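Local coordinates for protein chorismate synthase (Campylobacter jejuni, PDB 1SQ1) that probably catalyses the final step of the shikimate pathway, eliminating phosphate from 5-enolpyruvylshikimate-3-phosphate to give chorismate, with reduced FMN as cofactor, at residues E284-P296 / H320-A332. Sequence-based numbering, arbitrary orientation.
Sequences ENLILKTYFKPTP and HDPCVGVRGSVVA. With SO4 (sulfate ion), chain B.
Phe292 lies against Gly325 and Gly328, a worked example of how glycines let a helix settle on an aromatic ring of a neighbouring strand. Followed outward, its CB lies 3.8 Å from Gly325 CA, and CG stays over the same carbon. The ring then offers one face to that CA in a CH-pi contact, 4.1 Å from the ring centroid and 26° off the normal. Farther along, CE2 reaches Gly328 CA at 3.6 Å, and CZ ends 3.4 Å from the carbonyl oxygen of Gly328, which it meets obliquely. With CG anti to its own carbonyl carbon (chi1 -71°), the ring lies against the bare backbone from Gly325 to Gly328. One turn on, Ala332 sets its methyl beside Thr290, two residues back along strand 286-292. Strand and helix run roughly antiparallel, at 146°, with their axes 9.0 Å apart; Val240 of the adjoining strand 240-245 also touches Phe292 and Thr290.

Beyond the strand the contact turns polar. The hydroxyl OG1 of Thr295 donates to Asp321 O, at a modelled distance too short to be taken literally, and accepts a weak bond from Val324 N at 3.5 Å; one side chain thus links, at least loosely, two points of the loop leading into the helix. That loop is shaped by an Asx turn, Asp321 OD1 accepting from Cys323 N. Thr295 CG2 approaches the poorly ordered imidazole of His320. The CB of Lys293 points away from the helix, and its chain runs extended beyond CG to NZ, which weakly binds a sulfate, probably from the crystallisation liquor; Ala239 N of the same chain and Gly278 N of the second subunit also hydrogen-bond to it. Lys293 to Pro296 are predicted to bind FMN, which would place this strand-helix junction at the edge of the cofactor site of the chorismate synthase fold.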
ATOM      1  N   GLU A 284       4.545  21.129 -20.166  1.00 59.72           N
ATOM      2  CA  GLU A 284       4.123  20.905 -21.542  1.00 59.07           C
ATOM      3  C   GLU A 284       2.980  19.904 -21.641  1.00 58.63           C
ATOM      4  O   GLU A 284       2.711  19.160 -20.704  1.00 59.25           O
ATOM      5  CB  GLU A 284       5.307  20.435 -22.378  1.00 58.51           C
ATOM      6  CG  GLU A 284       6.365  21.499 -22.544  1.00 62.13           C
ATOM      7  CD  GLU A 284       5.839  22.738 -23.257  1.00 65.58           C
ATOM      8  OE1 GLU A 284       5.775  23.821 -22.625  1.00 65.22           O
ATOM      9  OE2 GLU A 284       5.480  22.623 -24.453  1.00 67.68           O
ATOM     10  N   ASN A 285       2.307  19.890 -22.784  1.00 59.11           N
ATOM     11  CA  ASN A 285       1.199  18.971 -23.002  1.00 58.60           C
ATOM     12  C   ASN A 285       1.693  17.560 -22.822  1.00 57.61           C
ATOM     13  O   ASN A 285       2.901  17.321 -22.809  1.00 58.18           O
ATOM     14  CB  ASN A 285       0.665  19.113 -24.413  1.00 60.22           C
ATOM     15  CG  ASN A 285       0.086  20.471 -24.671  1.00 61.07           C
ATOM     16  OD1 ASN A 285      -1.082  20.719 -24.380  1.00 63.68           O
ATOM     17  ND2 ASN A 285       0.904  21.375 -25.203  1.00 60.28           N
ATOM     18  N   LEU A 286       0.764  16.623 -22.706  1.00 55.45           N
ATOM     19  CA  LEU A 286       1.129  15.228 -22.524  1.00 54.44           C
ATOM     20  C   LEU A 286       0.881  14.481 -23.826  1.00 55.10           C
ATOM     21  O   LEU A 286      -0.233  14.498 -24.350  1.00 56.37           O
ATOM     22  CB  LEU A 286       0.302  14.621 -21.383  1.00 51.85           C
ATOM     23  CG  LEU A 286       0.981  13.972 -20.164  1.00 50.16           C
ATOM     24  CD1 LEU A 286       2.245  14.717 -19.726  1.00 50.08           C
ATOM     25  CD2 LEU A 286      -0.031  13.925 -19.044  1.00 45.06           C
ATOM     26  N   ILE A 287       1.925  13.846 -24.354  1.00 54.53           N
ATOM     27  CA  ILE A 287       1.819  13.083 -25.598  1.00 54.88           C
ATOM     28  C   ILE A 287       1.935  11.597 -25.297  1.00 54.47           C
ATOM     29  O   ILE A 287       3.034  11.066 -25.176  1.00 56.28           O
ATOM     30  CB  ILE A 287       2.936  13.452 -26.597  1.00 57.01           C
ATOM     31  CG1 ILE A 287       3.041  14.974 -26.732  1.00 56.28           C
ATOM     32  CG2 ILE A 287       2.632  12.846 -27.959  1.00 55.56           C
ATOM     33  CD1 ILE A 287       1.773  15.613 -27.226  1.00 58.16           C
ATOM     34  N   LEU A 288       0.792  10.934 -25.191  1.00 53.18           N
ATOM     35  CA  LEU A 288       0.747   9.514 -24.870  1.00 51.05           C
ATOM     36  C   LEU A 288       0.121   8.721 -25.995  1.00 50.65           C
ATOM     37  O   LEU A 288      -0.926   9.092 -26.500  1.00 52.21           O
ATOM     38  CB  LEU A 288      -0.087   9.290 -23.607  1.00 48.71           C
ATOM     39  CG  LEU A 288       0.222  10.205 -22.438  1.00 44.31           C
ATOM     40  CD1 LEU A 288      -0.606   9.799 -21.238  1.00 42.02           C
ATOM     41  CD2 LEU A 288       1.702  10.138 -22.142  1.00 43.11           C
ATOM     42  N   LYS A 289       0.748   7.622 -26.386  1.00 50.13           N
ATOM     43  CA  LYS A 289       0.173   6.816 -27.444  1.00 51.61           C
ATOM     44  C   LYS A 289      -0.002   5.383 -26.976  1.00 51.79           C
ATOM     45  O   LYS A 289       0.946   4.769 -26.482  1.00 52.68           O
ATOM     46  CB  LYS A 289       1.051   6.865 -28.692  1.00 52.35           C
ATOM     47  CG  LYS A 289       1.424   8.257 -29.161  1.00 50.93           C
ATOM     48  CD  LYS A 289       2.100   8.162 -30.502  1.00 53.41           C
ATOM     49  CE  LYS A 289       2.801   9.450 -30.898  1.00 55.99           C
ATOM     50  NZ  LYS A 289       3.999   9.710 -30.030  1.00 58.40           N
ATOM     51  N   THR A 290      -1.222   4.864 -27.126  1.00 52.72           N
ATOM     52  CA  THR A 290      -1.570   3.497 -26.729  1.00 53.00           C
ATOM     53  C   THR A 290      -1.978   2.664 -27.948  1.00 52.83           C
ATOM     54  O   THR A 290      -2.960   2.975 -28.631  1.00 53.11           O
ATOM     55  CB  THR A 290      -2.752   3.479 -25.758  1.00 52.20           C
ATOM     56  OG1 THR A 290      -2.452   4.304 -24.636  1.00 54.75           O
ATOM     57  CG2 THR A 290      -3.014   2.077 -25.272  1.00 55.38           C
ATOM     58  N   TYR A 291      -1.241   1.587 -28.196  1.00 53.09           N
ATOM     59  CA  TYR A 291      -1.516   0.709 -29.322  1.00 52.26           C
ATOM     60  C   TYR A 291      -2.298  -0.539 -28.959  1.00 51.61           C
ATOM     61  O   TYR A 291      -1.840  -1.382 -28.196  1.00 51.27           O
ATOM     62  CB  TYR A 291      -0.202   0.323 -29.974  1.00 51.93           C
ATOM     63  CG  TYR A 291       0.551   1.530 -30.444  1.00 52.71           C
ATOM     64  CD1 TYR A 291       0.251   2.130 -31.661  1.00 52.23           C
ATOM     65  CD2 TYR A 291       1.516   2.115 -29.641  1.00 53.16           C
ATOM     66  CE1 TYR A 291       0.897   3.289 -32.063  1.00 52.16           C
ATOM     67  CE2 TYR A 291       2.166   3.274 -30.032  1.00 53.06           C
ATOM     68  CZ  TYR A 291       1.849   3.854 -31.240  1.00 52.02           C
ATOM     69  OH  TYR A 291       2.473   5.015 -31.609  1.00 51.70           O
ATOM     70  N   PHE A 292      -3.481  -0.652 -29.538  1.00 51.93           N
ATOM     71  CA  PHE A 292      -4.342  -1.785 -29.294  1.00 53.71           C
ATOM     72  C   PHE A 292      -4.197  -2.879 -30.351  1.00 56.27           C
ATOM     73  O   PHE A 292      -4.084  -2.604 -31.554  1.00 57.39           O
ATOM     74  CB  PHE A 292      -5.796  -1.331 -29.253  1.00 51.81           C
ATOM     75  CG  PHE A 292      -6.153  -0.522 -28.038  1.00 51.35           C
ATOM     76  CD1 PHE A 292      -5.694   0.784 -27.889  1.00 50.34           C
ATOM     77  CD2 PHE A 292      -7.000  -1.050 -27.072  1.00 48.37           C
ATOM     78  CE1 PHE A 292      -6.066   1.545 -26.800  1.00 51.33           C
ATOM     79  CE2 PHE A 292      -7.378  -0.295 -25.976  1.00 50.37           C
ATOM     80  CZ  PHE A 292      -6.916   1.009 -25.840  1.00 52.15           C
ATOM     81  N   LYS A 293      -4.213  -4.128 -29.897  1.00 56.86           N
ATOM     82  CA  LYS A 293      -4.108  -5.259 -30.807  1.00 57.55           C
ATOM     83  C   LYS A 293      -5.518  -5.612 -31.246  1.00 58.68           C
ATOM     84  O   LYS A 293      -6.495  -5.129 -30.664  1.00 59.23           O
ATOM     85  CB  LYS A 293      -3.484  -6.461 -30.099  1.00 56.18           C
ATOM     86  CG  LYS A 293      -4.427  -7.201 -29.152  1.00 54.41           C
ATOM     87  CD  LYS A 293      -3.744  -8.393 -28.471  1.00 52.41           C
ATOM     88  CE  LYS A 293      -4.730  -9.172 -27.606  1.00 53.31           C
ATOM     89  NZ  LYS A 293      -4.152 -10.457 -27.142  1.00 54.76           N
ATOM     90  N   PRO A 294      -5.649  -6.442 -32.290  1.00 59.43           N
ATOM     91  CA  PRO A 294      -6.992  -6.808 -32.733  1.00 61.49           C
ATOM     92  C   PRO A 294      -7.681  -7.690 -31.696  1.00 64.03           C
ATOM     93  O   PRO A 294      -7.065  -8.571 -31.088  1.00 64.01           O
ATOM     94  CB  PRO A 294      -6.741  -7.531 -34.054  1.00 60.00           C
ATOM     95  CG  PRO A 294      -5.352  -8.064 -33.895  1.00 60.26           C
ATOM     96  CD  PRO A 294      -4.636  -6.923 -33.242  1.00 58.51           C
ATOM     97  N   THR A 295      -8.963  -7.418 -31.489  1.00 67.45           N
ATOM     98  CA  THR A 295      -9.802  -8.150 -30.545  1.00 71.25           C
ATOM     99  C   THR A 295      -9.628  -9.652 -30.725  1.00 73.11           C
ATOM    100  O   THR A 295      -9.749 -10.163 -31.837  1.00 74.17           O
ATOM    101  CB  THR A 295     -11.269  -7.823 -30.792  1.00 72.87           C
ATOM    102  OG1 THR A 295     -11.378  -6.501 -31.336  1.00 73.59           O
ATOM    103  CG2 THR A 295     -12.046  -7.909 -29.500  1.00 74.96           C
ATOM    104  N   PRO A 296      -9.367 -10.385 -29.630  1.00 74.93           N
ATOM    105  CA  PRO A 296      -9.180 -11.843 -29.697  1.00 75.52           C
ATOM    106  C   PRO A 296     -10.441 -12.606 -30.119  1.00 75.53           C
ATOM    107  O   PRO A 296     -11.439 -12.632 -29.392  1.00 75.13           O
ATOM    108  CB  PRO A 296      -8.741 -12.194 -28.281  1.00 75.27           C
ATOM    109  CG  PRO A 296      -9.524 -11.213 -27.456  1.00 74.82           C
ATOM    110  CD  PRO A 296      -9.338  -9.916 -28.233  1.00 74.23           C
ATOM    111  N   HIS A 320     -19.743  -8.937 -32.044  1.00107.90           N
ATOM    112  CA  HIS A 320     -18.430  -8.776 -31.407  1.00105.73           C
ATOM    113  C   HIS A 320     -17.838  -7.386 -31.677  1.00103.31           C
ATOM    114  O   HIS A 320     -18.541  -6.478 -32.124  1.00103.48           O
ATOM    115  CB  HIS A 320     -17.468  -9.854 -31.915  1.00106.76           C
ATOM    116  CG  HIS A 320     -16.289 -10.083 -31.026  1.00107.43           C
ATOM    117  ND1 HIS A 320     -16.413 -10.582 -29.746  1.00108.33           N
ATOM    118  CD2 HIS A 320     -14.966  -9.891 -31.229  1.00108.02           C
ATOM    119  CE1 HIS A 320     -15.212 -10.687 -29.199  1.00108.60           C
ATOM    120  NE2 HIS A 320     -14.319 -10.273 -30.081  1.00109.11           N
ATOM    121  N   ASP A 321     -16.551  -7.206 -31.395  1.00 99.31           N
ATOM    122  CA  ASP A 321     -15.929  -5.915 -31.650  1.00 95.44           C
ATOM    123  C   ASP A 321     -14.758  -6.102 -32.610  1.00 92.20           C
ATOM    124  O   ASP A 321     -13.695  -6.592 -32.222  1.00 91.50           O
ATOM    125  CB  ASP A 321     -15.435  -5.264 -30.349  1.00 94.85           C
ATOM    126  CG  ASP A 321     -15.230  -3.756 -30.491  1.00 94.52           C
ATOM    127  OD1 ASP A 321     -14.874  -3.300 -31.603  1.00 91.94           O
ATOM    128  OD2 ASP A 321     -15.412  -3.029 -29.488  1.00 94.59           O
ATOM    129  N   PRO A 322     -14.947  -5.722 -33.883  1.00 88.21           N
ATOM    130  CA  PRO A 322     -13.917  -5.840 -34.912  1.00 85.13           C
ATOM    131  C   PRO A 322     -12.743  -4.897 -34.685  1.00 82.82           C
ATOM    132  O   PRO A 322     -11.712  -5.004 -35.345  1.00 82.57           O
ATOM    133  CB  PRO A 322     -14.681  -5.513 -36.186  1.00 86.16           C
ATOM    134  CG  PRO A 322     -15.685  -4.520 -35.715  1.00 86.10           C
ATOM    135  CD  PRO A 322     -16.188  -5.172 -34.457  1.00 87.02           C
ATOM    136  N   CYS A 323     -12.911  -3.965 -33.755  1.00 80.51           N
ATOM    137  CA  CYS A 323     -11.857  -3.008 -33.448  1.00 77.76           C
ATOM    138  C   CYS A 323     -12.109  -2.377 -32.098  1.00 76.01           C
ATOM    139  O   CYS A 323     -12.701  -1.304 -32.009  1.00 76.62           O
ATOM    140  CB  CYS A 323     -11.800  -1.912 -34.505  1.00 77.00           C
ATOM    141  SG  CYS A 323     -10.512  -0.707 -34.170  1.00 74.44           S
ATOM    142  N   VAL A 324     -11.643  -3.040 -31.049  1.00 73.72           N
ATOM    143  CA  VAL A 324     -11.852  -2.556 -29.696  1.00 71.39           C
ATOM    144  C   VAL A 324     -10.989  -1.345 -29.364  1.00 69.22           C
ATOM    145  O   VAL A 324     -11.157  -0.726 -28.321  1.00 68.67           O
ATOM    146  CB  VAL A 324     -11.598  -3.687 -28.674  1.00 72.41           C
ATOM    147  CG1 VAL A 324     -10.113  -4.056 -28.640  1.00 72.46           C
ATOM    148  CG2 VAL A 324     -12.096  -3.271 -27.310  1.00 73.80           C
ATOM    149  N   GLY A 325     -10.062  -1.008 -30.253  1.00 68.04           N
ATOM    150  CA  GLY A 325      -9.216   0.151 -30.026  1.00 67.34           C
ATOM    151  C   GLY A 325     -10.017   1.447 -30.057  1.00 68.57           C
ATOM    152  O   GLY A 325      -9.541   2.494 -29.620  1.00 68.35           O
ATOM    153  N   VAL A 326     -11.235   1.394 -30.584  1.00 69.68           N
ATOM    154  CA  VAL A 326     -12.068   2.584 -30.628  1.00 69.23           C
ATOM    155  C   VAL A 326     -12.619   2.803 -29.231  1.00 69.77           C
ATOM    156  O   VAL A 326     -12.396   3.858 -28.649  1.00 72.45           O
ATOM    157  CB  VAL A 326     -13.226   2.441 -31.642  1.00 68.57           C
ATOM    158  CG1 VAL A 326     -14.244   3.553 -31.434  1.00 68.21           C
ATOM    159  CG2 VAL A 326     -12.680   2.519 -33.057  1.00 66.67           C
ATOM    160  N   ARG A 327     -13.328   1.810 -28.695  1.00 69.89           N
ATOM    161  CA  ARG A 327     -13.882   1.896 -27.339  1.00 68.22           C
ATOM    162  C   ARG A 327     -12.698   2.101 -26.392  1.00 65.72           C
ATOM    163  O   ARG A 327     -12.789   2.833 -25.412  1.00 65.85           O
ATOM    164  CB  ARG A 327     -14.630   0.597 -26.974  1.00 70.04           C
ATOM    165  CG  ARG A 327     -15.297   0.580 -25.594  1.00 74.69           C
ATOM    166  CD  ARG A 327     -15.960  -0.795 -25.258  1.00 80.58           C
ATOM    167  NE  ARG A 327     -15.147  -1.636 -24.357  1.00 85.06           N
ATOM    168  CZ  ARG A 327     -15.554  -2.781 -23.787  1.00 86.24           C
ATOM    169  NH1 ARG A 327     -16.777  -3.253 -24.016  1.00 86.33           N
ATOM    170  NH2 ARG A 327     -14.743  -3.458 -22.972  1.00 83.59           N
ATOM    171  N   GLY A 328     -11.578   1.471 -26.719  1.00 62.01           N
ATOM    172  CA  GLY A 328     -10.397   1.581 -25.885  1.00 60.36           C
ATOM    173  C   GLY A 328      -9.860   2.986 -25.728  1.00 59.08           C
ATOM    174  O   GLY A 328      -9.233   3.302 -24.718  1.00 59.11           O
ATOM    175  N   SER A 329     -10.082   3.833 -26.725  1.00 58.04           N
ATOM    176  CA  SER A 329      -9.592   5.200 -26.640  1.00 56.65           C
ATOM    177  C   SER A 329     -10.336   5.900 -25.511  1.00 56.69           C
ATOM    178  O   SER A 329      -9.750   6.698 -24.776  1.00 57.34           O
ATOM    179  CB  SER A 329      -9.839   5.951 -27.942  1.00 56.02           C
ATOM    180  OG  SER A 329     -11.202   6.323 -28.051  1.00 58.16           O
ATOM    181  N   VAL A 330     -11.628   5.596 -25.367  1.00 54.88           N
ATOM    182  CA  VAL A 330     -12.436   6.202 -24.305  1.00 54.28           C
ATOM    183  C   VAL A 330     -11.919   5.784 -22.923  1.00 53.95           C
ATOM    184  O   VAL A 330     -11.958   6.564 -21.971  1.00 54.42           O
ATOM    185  CB  VAL A 330     -13.938   5.792 -24.406  1.00 52.93           C
ATOM    186  CG1 VAL A 330     -14.749   6.544 -23.360  1.00 50.74           C
ATOM    187  CG2 VAL A 330     -14.479   6.068 -25.793  1.00 50.30           C
ATOM    188  N   VAL A 331     -11.445   4.546 -22.824  1.00 54.06           N
ATOM    189  CA  VAL A 331     -10.922   4.019 -21.573  1.00 54.31           C
ATOM    190  C   VAL A 331      -9.522   4.570 -21.313  1.00 56.26           C
ATOM    191  O   VAL A 331      -9.181   4.891 -20.172  1.00 57.23           O
ATOM    192  CB  VAL A 331     -10.874   2.481 -21.594  1.00 53.27           C
ATOM    193  CG1 VAL A 331     -10.223   1.962 -20.329  1.00 51.27           C
ATOM    194  CG2 VAL A 331     -12.284   1.930 -21.729  1.00 51.16           C
ATOM    195  N   ALA A 332      -8.714   4.685 -22.363  1.00 56.28           N
ATOM    196  CA  ALA A 332      -7.371   5.229 -22.211  1.00 56.06           C
ATOM    197  C   ALA A 332      -7.486   6.627 -21.599  1.00 57.16           C
ATOM    198  O   ALA A 332      -6.600   7.065 -20.864  1.00 57.24           O
ATOM    199  CB  ALA A 332      -6.679   5.297 -23.550  1.00 54.51           C
TER
HETATM  200  S   SO4 B 401      -4.450  -8.455 -23.379  1.00 69.29           S
HETATM  201  O1  SO4 B 401      -5.855  -8.917 -23.373  1.00 65.98           O
HETATM  202  O2  SO4 B 401      -3.665  -9.169 -22.336  1.00 70.16           O
HETATM  203  O3  SO4 B 401      -3.838  -8.719 -24.697  1.00 70.00           O
HETATM  204  O4  SO4 B 401      -4.411  -7.006 -23.094  1.00 70.37           O